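Local coordinates for XRE-family like protein (Pseudomonas syringae pv. tomato, PDB 3F6W) that probably binds DNA through a helix-turn-helix domain of the XRE family of transcriptional regulators, at residues A14-R23 with I66-L77. Numbering follows the deposited sequence.
Sequences ALLDLLLEAR and IGTDPYALLSKL
Leu73 reaches across to helix 14-23 and sets its two methyls among three leucines of that helix. Leu73 CD2 meets both Leu15 and Leu18, 3.7 Å from Leu18 CD1 and in a tight contact of 3.4 Å with Leu15 CD1. Leu73 CD1 rests 3.6 Å from Leu19 CD2, the two side chains crossing at about a right angle. With CG roughly anti to the backbone N (chi1 -158°), the fork of Leu73 opens onto all three. One turn on, Leu77 spreads over the start of the same surface: its CD1 is 3.9 Å from Ala14 CB and equally close to Leu18 CD1, and its CD2 faces Leu15 CB. At the other end the small side chain of Ala22 admits Ile66, whose CD1 comes within 3.7 Å of Ala22 CB, while Ile66 CG2 lies across the aliphatic base of Arg23, 3.9 Å from Arg23 CB. After Ile66 the helix ends at Gly67, the C-prime residue of a Schellman motif, and the next helix is N-capped by Asp69, whose OD1 accepts weak bonds from Tyr71 N and Ala72 N. The axes of segments 14-23 and 70-77 make an angle of 133° between their N-to-C directions, closer to antiparallel than to parallel. Apolar contacts thus join the first helix, 3-26, to the last, 70-78, in this all-helical helix-turn-helix fold. Phe59 of helix 56-66 packs on Leu15 and Leu74, and Leu33 of helix 30-37 touches Ile66 and Arg23.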
loop_
_atom_site.group_PDB
_atom_site.type_symbol
_atom_site.label_atom_id
_atom_site.label_comp_id
_atom_site.label_asym_id
_atom_site.label_seq_id
_atom_site.Cartn_x
_atom_site.Cartn_y
_atom_site.Cartn_z
ATOM N N ALA A 14 6.412 -0.683 3.959
ATOM C CA ALA A 14 7.417 0.127 3.276
ATOM C C ALA A 14 8.290 0.854 4.291
ATOM O O ALA A 14 9.513 0.917 4.142
ATOM C CB ALA A 14 6.744 1.133 2.300
ATOM N N LEU A 15 7.671 1.387 5.341
ATOM C CA LEU A 15 8.449 1.974 6.428
ATOM C C LEU A 15 9.416 0.962 7.055
ATOM O O LEU A 15 10.585 1.286 7.296
ATOM C CB LEU A 15 7.537 2.586 7.497
ATOM C CG LEU A 15 8.268 3.370 8.583
ATOM C CD1 LEU A 15 9.097 4.476 7.946
ATOM C CD2 LEU A 15 7.264 3.946 9.568
ATOM N N LEU A 16 8.954 -0.260 7.315
ATOM C CA LEU A 16 9.876 -1.279 7.836
ATOM C C LEU A 16 11.030 -1.561 6.855
ATOM O O LEU A 16 12.180 -1.748 7.269
ATOM C CB LEU A 16 9.153 -2.583 8.167
ATOM C CG LEU A 16 8.135 -2.565 9.320
ATOM C CD1 LEU A 16 7.620 -3.982 9.556
ATOM C CD2 LEU A 16 8.745 -1.964 10.596
ATOM N N ASP A 17 10.707 -1.621 5.570
ATOM C CA ASP A 17 11.704 -1.818 4.507
ATOM C C ASP A 17 12.767 -0.722 4.602
ATOM O O ASP A 17 13.976 -0.998 4.609
ATOM C CB ASP A 17 10.982 -1.788 3.143
ATOM C CG ASP A 17 11.839 -2.291 1.974
ATOM O OD1 ASP A 17 12.925 -2.878 2.207
ATOM O OD2 ASP A 17 11.393 -2.112 0.803
ATOM N N LEU A 18 12.321 0.528 4.693
ATOM C CA LEU A 18 13.247 1.653 4.820
ATOM C C LEU A 18 14.078 1.584 6.081
ATOM O O LEU A 18 15.260 1.944 6.066
ATOM C CB LEU A 18 12.510 2.995 4.754
ATOM C CG LEU A 18 11.859 3.290 3.394
ATOM C CD1 LEU A 18 10.877 4.454 3.509
ATOM C CD2 LEU A 18 12.924 3.558 2.321
ATOM N N LEU A 19 13.474 1.130 7.177
ATOM C CA LEU A 19 14.200 1.082 8.445
ATOM C C LEU A 19 15.268 0.008 8.415
ATOM O O LEU A 19 16.346 0.176 8.995
ATOM C CB LEU A 19 13.263 0.794 9.618
ATOM C CG LEU A 19 12.422 1.954 10.137
ATOM C CD1 LEU A 19 11.411 1.445 11.148
ATOM C CD2 LEU A 19 13.318 3.012 10.762
ATOM N N LEU A 20 14.957 -1.107 7.765
ATOM C CA LEU A 20 15.930 -2.184 7.640
ATOM C C LEU A 20 17.082 -1.708 6.759
ATOM O O LEU A 20 18.249 -1.905 7.089
ATOM C CB LEU A 20 15.283 -3.444 7.066
ATOM C CG LEU A 20 16.189 -4.640 6.783
ATOM C CD1 LEU A 20 16.901 -5.079 8.064
ATOM C CD2 LEU A 20 15.363 -5.784 6.212
ATOM N N GLU A 21 16.753 -1.068 5.638
ATOM C CA GLU A 21 17.792 -0.472 4.800
ATOM C C GLU A 21 18.699 0.441 5.631
ATOM O O GLU A 21 19.930 0.410 5.504
ATOM C CB GLU A 21 17.147 0.342 3.689
ATOM C CG GLU A 21 18.113 0.943 2.689
ATOM C CD GLU A 21 17.357 1.449 1.470
ATOM O OE1 GLU A 21 16.723 2.514 1.579
ATOM O OE2 GLU A 21 17.372 0.771 0.425
ATOM N N ALA A 22 18.084 1.277 6.466
ATOM C CA ALA A 22 18.845 2.230 7.281
ATOM C C ALA A 22 19.727 1.545 8.321
ATOM O O ALA A 22 20.890 1.923 8.497
ATOM C CB ALA A 22 17.918 3.254 7.941
ATOM N N ARG A 23 19.198 0.539 9.013
ATOM C CA ARG A 23 20.023 -0.127 10.029
ATOM C C ARG A 23 21.193 -0.855 9.377
ATOM O O ARG A 23 22.337 -0.773 9.839
ATOM C CB ARG A 23 19.221 -1.109 10.892
ATOM C CG ARG A 23 20.113 -1.826 11.922
ATOM C CD ARG A 23 19.351 -2.810 12.809
ATOM N NE ARG A 23 18.785 -3.938 12.069
ATOM C CZ ARG A 23 19.488 -4.931 11.537
ATOM N NH1 ARG A 23 20.811 -4.945 11.638
ATOM N NH2 ARG A 23 18.865 -5.910 10.896
ATOM N N ILE A 66 19.820 4.252 15.227
ATOM C CA ILE A 66 20.594 3.892 14.040
ATOM C C ILE A 66 21.279 5.088 13.386
ATOM O O ILE A 66 22.095 4.920 12.491
ATOM C CB ILE A 66 19.754 3.136 13.006
ATOM C CG1 ILE A 66 18.524 3.939 12.615
ATOM C CG2 ILE A 66 19.348 1.780 13.549
ATOM C CD1 ILE A 66 17.634 3.194 11.633
ATOM N N GLY A 67 20.941 6.292 13.823
ATOM C CA GLY A 67 21.591 7.477 13.304
ATOM C C GLY A 67 20.835 8.189 12.202
ATOM O O GLY A 67 21.375 9.083 11.558
ATOM N N THR A 68 19.585 7.801 11.968
ATOM C CA THR A 68 18.807 8.420 10.896
ATOM C C THR A 68 17.684 9.320 11.412
ATOM O O THR A 68 17.000 8.991 12.380
ATOM C CB THR A 68 18.239 7.376 9.910
ATOM O OG1 THR A 68 17.532 8.045 8.859
ATOM C CG2 THR A 68 17.301 6.420 10.621
ATOM N N ASP A 69 17.512 10.465 10.752
ATOM C CA ASP A 69 16.542 11.483 11.148
ATOM C C ASP A 69 15.114 10.972 10.936
ATOM O O ASP A 69 14.709 10.706 9.804
ATOM C CB ASP A 69 16.788 12.757 10.326
ATOM C CG ASP A 69 15.873 13.905 10.712
ATOM O OD1 ASP A 69 14.814 13.671 11.326
ATOM O OD2 ASP A 69 16.215 15.063 10.388
ATOM N N PRO A 70 14.344 10.822 12.027
ATOM C CA PRO A 70 12.985 10.268 11.898
ATOM C C PRO A 70 12.062 11.165 11.078
ATOM O O PRO A 70 11.243 10.654 10.322
ATOM C CB PRO A 70 12.496 10.180 13.360
ATOM C CG PRO A 70 13.384 11.143 14.115
ATOM C CD PRO A 70 14.729 10.968 13.440
ATOM N N TYR A 71 12.187 12.479 11.232
ATOM C CA TYR A 71 11.356 13.401 10.469
ATOM C C TYR A 71 11.631 13.257 8.971
ATOM O O TYR A 71 10.712 13.293 8.153
ATOM C CB TYR A 71 11.598 14.854 10.914
ATOM C CG TYR A 71 11.203 15.122 12.350
ATOM C CD1 TYR A 71 9.939 15.606 12.669
ATOM C CD2 TYR A 71 12.099 14.896 13.388
ATOM C CE1 TYR A 71 9.579 15.853 13.980
ATOM C CE2 TYR A 71 11.742 15.129 14.706
ATOM C CZ TYR A 71 10.489 15.604 14.992
ATOM O OH TYR A 71 10.146 15.844 16.293
ATOM N N ALA A 72 12.904 13.105 8.623
ATOM C CA ALA A 72 13.301 12.965 7.231
ATOM C C ALA A 72 12.812 11.640 6.649
ATOM O O ALA A 72 12.388 11.580 5.495
ATOM C CB ALA A 72 14.816 13.089 7.086
ATOM N N LEU A 73 12.879 10.571 7.437
ATOM C CA LEU A 73 12.432 9.275 6.937
ATOM C C LEU A 73 10.931 9.325 6.664
ATOM O O LEU A 73 10.463 8.888 5.613
ATOM C CB LEU A 73 12.770 8.145 7.925
ATOM C CG LEU A 73 12.831 6.733 7.323
ATOM C CD1 LEU A 73 13.178 5.697 8.383
ATOM C CD2 LEU A 73 11.547 6.349 6.614
ATOM N N LEU A 74 10.170 9.881 7.601
ATOM C CA LEU A 74 8.732 10.004 7.388
ATOM C C LEU A 74 8.404 10.832 6.138
ATOM O O LEU A 74 7.485 10.502 5.386
ATOM C CB LEU A 74 8.072 10.629 8.607
ATOM C CG LEU A 74 8.040 9.681 9.804
ATOM C CD1 LEU A 74 7.444 10.394 10.991
ATOM C CD2 LEU A 74 7.233 8.432 9.454
ATOM N N SER A 75 9.151 11.910 5.933
ATOM C CA SER A 75 8.920 12.783 4.784
ATOM C C SER A 75 9.120 12.039 3.476
ATOM O O SER A 75 8.344 12.187 2.527
ATOM C CB SER A 75 9.853 13.984 4.854
ATOM O OG SER A 75 9.477 14.819 5.928
ATOM N N LYS A 76 10.167 11.230 3.444
ATOM C CA LYS A 76 10.492 10.421 2.287
ATOM C C LYS A 76 9.408 9.392 2.024
ATOM O O LYS A 76 8.998 9.182 0.887
ATOM C CB LYS A 76 11.826 9.728 2.514
ATOM C CG LYS A 76 12.151 8.642 1.524
ATOM C CD LYS A 76 13.493 8.038 1.868
ATOM C CE LYS A 76 14.470 9.131 2.259
ATOM N NZ LYS A 76 15.823 8.610 2.575
ATOM N N LEU A 77 8.944 8.741 3.083
ATOM C CA LEU A 77 7.876 7.767 2.939
ATOM C C LEU A 77 6.634 8.425 2.357
ATOM O O LEU A 77 6.015 7.903 1.438
ATOM C CB LEU A 77 7.562 7.119 4.285
ATOM C CG LEU A 77 6.445 6.086 4.251
ATOM C CD1 LEU A 77 6.958 4.778 3.672
ATOM C CD2 LEU A 77 5.876 5.871 5.636
#